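Side-chain contact in acylphosphatase (Coxiella burnetii, PDB 3TRG), which catalyses the hydrolysis of acyl phosphates to a carboxylate and phosphate: residues E68-G73 with S80-E85. Residues are numbered along the deposited sequence; the frame is centred on the assembly and turned at random.
Sequences EWLWEG and SNVNWE. With EDO (1,2-ethanediol), chain C.
One face of the Trp71 indole lies against the strand, with Val82 over its five-membered ring and the Asn81-Val82 peptide over the outer rim of the six-membered ring, near CZ2 and CH2; Glu68 O sits in plane at the edge. Val82 CG2 makes a CH-pi contact, 3.5 Å from the centroid of the pyrrole ring and only 4° off its normal. Farther out, Trp71 CH2 comes 3.6 Å from Val82 N and 3.5 Å from Asn81 OD1; that amide stands steeply to the indole, the planes 75° apart. Trp71 CG is turned away from its own carbonyl carbon (chi1 -75°), which carries the ring across to residues 80-82. The same methyl of Val82 also reaches Leu70, with Val82 CG2 3.9 Å from Leu70 CB, while Leu70 itself packs on Phe27 and Val31 of helix 27-37. The covered stretch of strand 78-87 includes a classic beta bulge, Ser80 and Asn81 both facing Ser19, and Ser80 OG is hydrogen-bonded to Ser19 OG. In this ferredoxin-like alpha/beta sandwich of the acylphosphatases, the contact packs Leu70 and Trp71, where helix 60-69 runs out, against edge strand 78-87. No hydrogen bond links the two segments, so the chemistry is that of apolar and CH-pi packing: Val82 is buried among Trp71, Leu70 and Val16 of strand 11-19, while Trp71 is itself an exposed residue.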
# COMPACT_ATOMS: atom_id res chain seq x y z
N GLU A 68 -4.26 -7.36 3.28
CA GLU A 68 -5.27 -7.77 4.24
C GLU A 68 -5.51 -6.65 5.25
O GLU A 68 -6.65 -6.37 5.62
CB GLU A 68 -4.89 -9.06 4.96
CG GLU A 68 -5.90 -9.46 6.03
CD GLU A 68 -5.73 -10.88 6.53
OE1 GLU A 68 -5.05 -11.68 5.86
OE2 GLU A 68 -6.30 -11.19 7.60
N TRP A 69 -4.43 -6.00 5.68
CA TRP A 69 -4.52 -4.92 6.64
C TRP A 69 -5.30 -3.72 6.09
O TRP A 69 -5.94 -2.98 6.85
CB TRP A 69 -3.13 -4.48 7.09
CG TRP A 69 -3.17 -3.29 7.98
CD1 TRP A 69 -3.39 -3.28 9.33
CD2 TRP A 69 -3.01 -1.92 7.59
NE1 TRP A 69 -3.37 -1.98 9.80
CE2 TRP A 69 -3.14 -1.13 8.75
CE3 TRP A 69 -2.77 -1.28 6.37
CZ2 TRP A 69 -3.04 0.26 8.73
CZ3 TRP A 69 -2.67 0.10 6.35
CH2 TRP A 69 -2.80 0.85 7.52
N LEU A 70 -5.24 -3.51 4.78
CA LEU A 70 -5.91 -2.37 4.18
C LEU A 70 -7.43 -2.42 4.35
O LEU A 70 -8.10 -1.39 4.24
CB LEU A 70 -5.55 -2.23 2.69
CG LEU A 70 -4.13 -1.73 2.42
CD1 LEU A 70 -3.81 -1.86 0.94
CD2 LEU A 70 -3.94 -0.28 2.88
N TRP A 71 -7.97 -3.60 4.63
CA TRP A 71 -9.40 -3.71 4.90
C TRP A 71 -9.75 -3.13 6.26
O TRP A 71 -10.90 -2.79 6.52
CB TRP A 71 -9.88 -5.16 4.81
CG TRP A 71 -9.97 -5.68 3.42
CD1 TRP A 71 -9.01 -6.37 2.73
CD2 TRP A 71 -11.09 -5.57 2.53
NE1 TRP A 71 -9.47 -6.69 1.48
CE2 TRP A 71 -10.74 -6.21 1.33
CE3 TRP A 71 -12.36 -4.99 2.64
CZ2 TRP A 71 -11.61 -6.29 0.24
CZ3 TRP A 71 -13.22 -5.07 1.55
CH2 TRP A 71 -12.84 -5.71 0.37
N GLU A 72 -8.75 -3.03 7.13
CA GLU A 72 -8.94 -2.46 8.46
C GLU A 72 -8.54 -0.99 8.47
O GLU A 72 -9.34 -0.12 8.83
CB GLU A 72 -8.14 -3.23 9.51
CG GLU A 72 -8.26 -2.66 10.91
CD GLU A 72 -7.45 -3.44 11.94
OE1 GLU A 72 -6.79 -4.43 11.56
OE2 GLU A 72 -7.47 -3.05 13.13
N GLY A 73 -7.31 -0.71 8.08
CA GLY A 73 -6.81 0.65 8.07
C GLY A 73 -6.56 1.15 9.47
O GLY A 73 -6.65 0.38 10.43
N SER A 80 -14.44 0.19 2.66
CA SER A 80 -15.52 -0.54 2.01
C SER A 80 -15.02 -1.50 0.93
O SER A 80 -15.69 -2.47 0.58
CB SER A 80 -16.54 0.43 1.40
OG SER A 80 -15.93 1.23 0.39
N ASN A 81 -13.84 -1.22 0.38
CA ASN A 81 -13.26 -2.10 -0.63
C ASN A 81 -11.77 -1.89 -0.77
O ASN A 81 -11.26 -0.79 -0.58
CB ASN A 81 -13.93 -1.90 -1.99
CG ASN A 81 -13.54 -2.97 -2.99
OD1 ASN A 81 -13.59 -4.16 -2.69
ND2 ASN A 81 -13.15 -2.54 -4.18
N VAL A 82 -11.07 -2.98 -1.10
CA VAL A 82 -9.66 -2.93 -1.44
C VAL A 82 -9.50 -3.63 -2.78
O VAL A 82 -9.84 -4.81 -2.92
CB VAL A 82 -8.79 -3.63 -0.39
CG1 VAL A 82 -7.32 -3.60 -0.80
CG2 VAL A 82 -8.99 -2.99 0.98
N ASN A 83 -9.00 -2.90 -3.76
CA ASN A 83 -8.87 -3.42 -5.11
C ASN A 83 -7.40 -3.35 -5.49
O ASN A 83 -6.84 -2.27 -5.59
CB ASN A 83 -9.71 -2.58 -6.07
CG ASN A 83 -9.67 -3.09 -7.49
OD1 ASN A 83 -9.36 -4.25 -7.73
ND2 ASN A 83 -9.97 -2.21 -8.43
N TRP A 84 -6.77 -4.50 -5.69
CA TRP A 84 -5.35 -4.51 -6.01
C TRP A 84 -5.03 -5.37 -7.22
O TRP A 84 -5.76 -6.30 -7.56
CB TRP A 84 -4.50 -4.93 -4.80
CG TRP A 84 -4.64 -6.36 -4.35
CD1 TRP A 84 -5.51 -6.85 -3.41
CD2 TRP A 84 -3.86 -7.48 -4.78
NE1 TRP A 84 -5.32 -8.21 -3.25
CE2 TRP A 84 -4.32 -8.62 -4.08
CE3 TRP A 84 -2.82 -7.63 -5.71
CZ2 TRP A 84 -3.77 -9.89 -4.28
CZ3 TRP A 84 -2.28 -8.89 -5.90
CH2 TRP A 84 -2.76 -10.00 -5.19
N GLU A 85 -3.93 -5.04 -7.89
CA GLU A 85 -3.40 -5.93 -8.90
C GLU A 85 -1.89 -5.86 -8.90
O GLU A 85 -1.30 -4.84 -8.56
CB GLU A 85 -3.96 -5.60 -10.29
CG GLU A 85 -3.35 -4.38 -10.95
CD GLU A 85 -4.08 -3.98 -12.21
OE1 GLU A 85 -3.72 -4.47 -13.30
OE2 GLU A 85 -5.02 -3.17 -12.11
C1 EDO C . -5.88 -2.06 -9.12
O1 EDO C . -4.91 -1.40 -9.96
C2 EDO C . -6.47 -1.04 -8.15
O2 EDO C . -7.22 -0.06 -8.87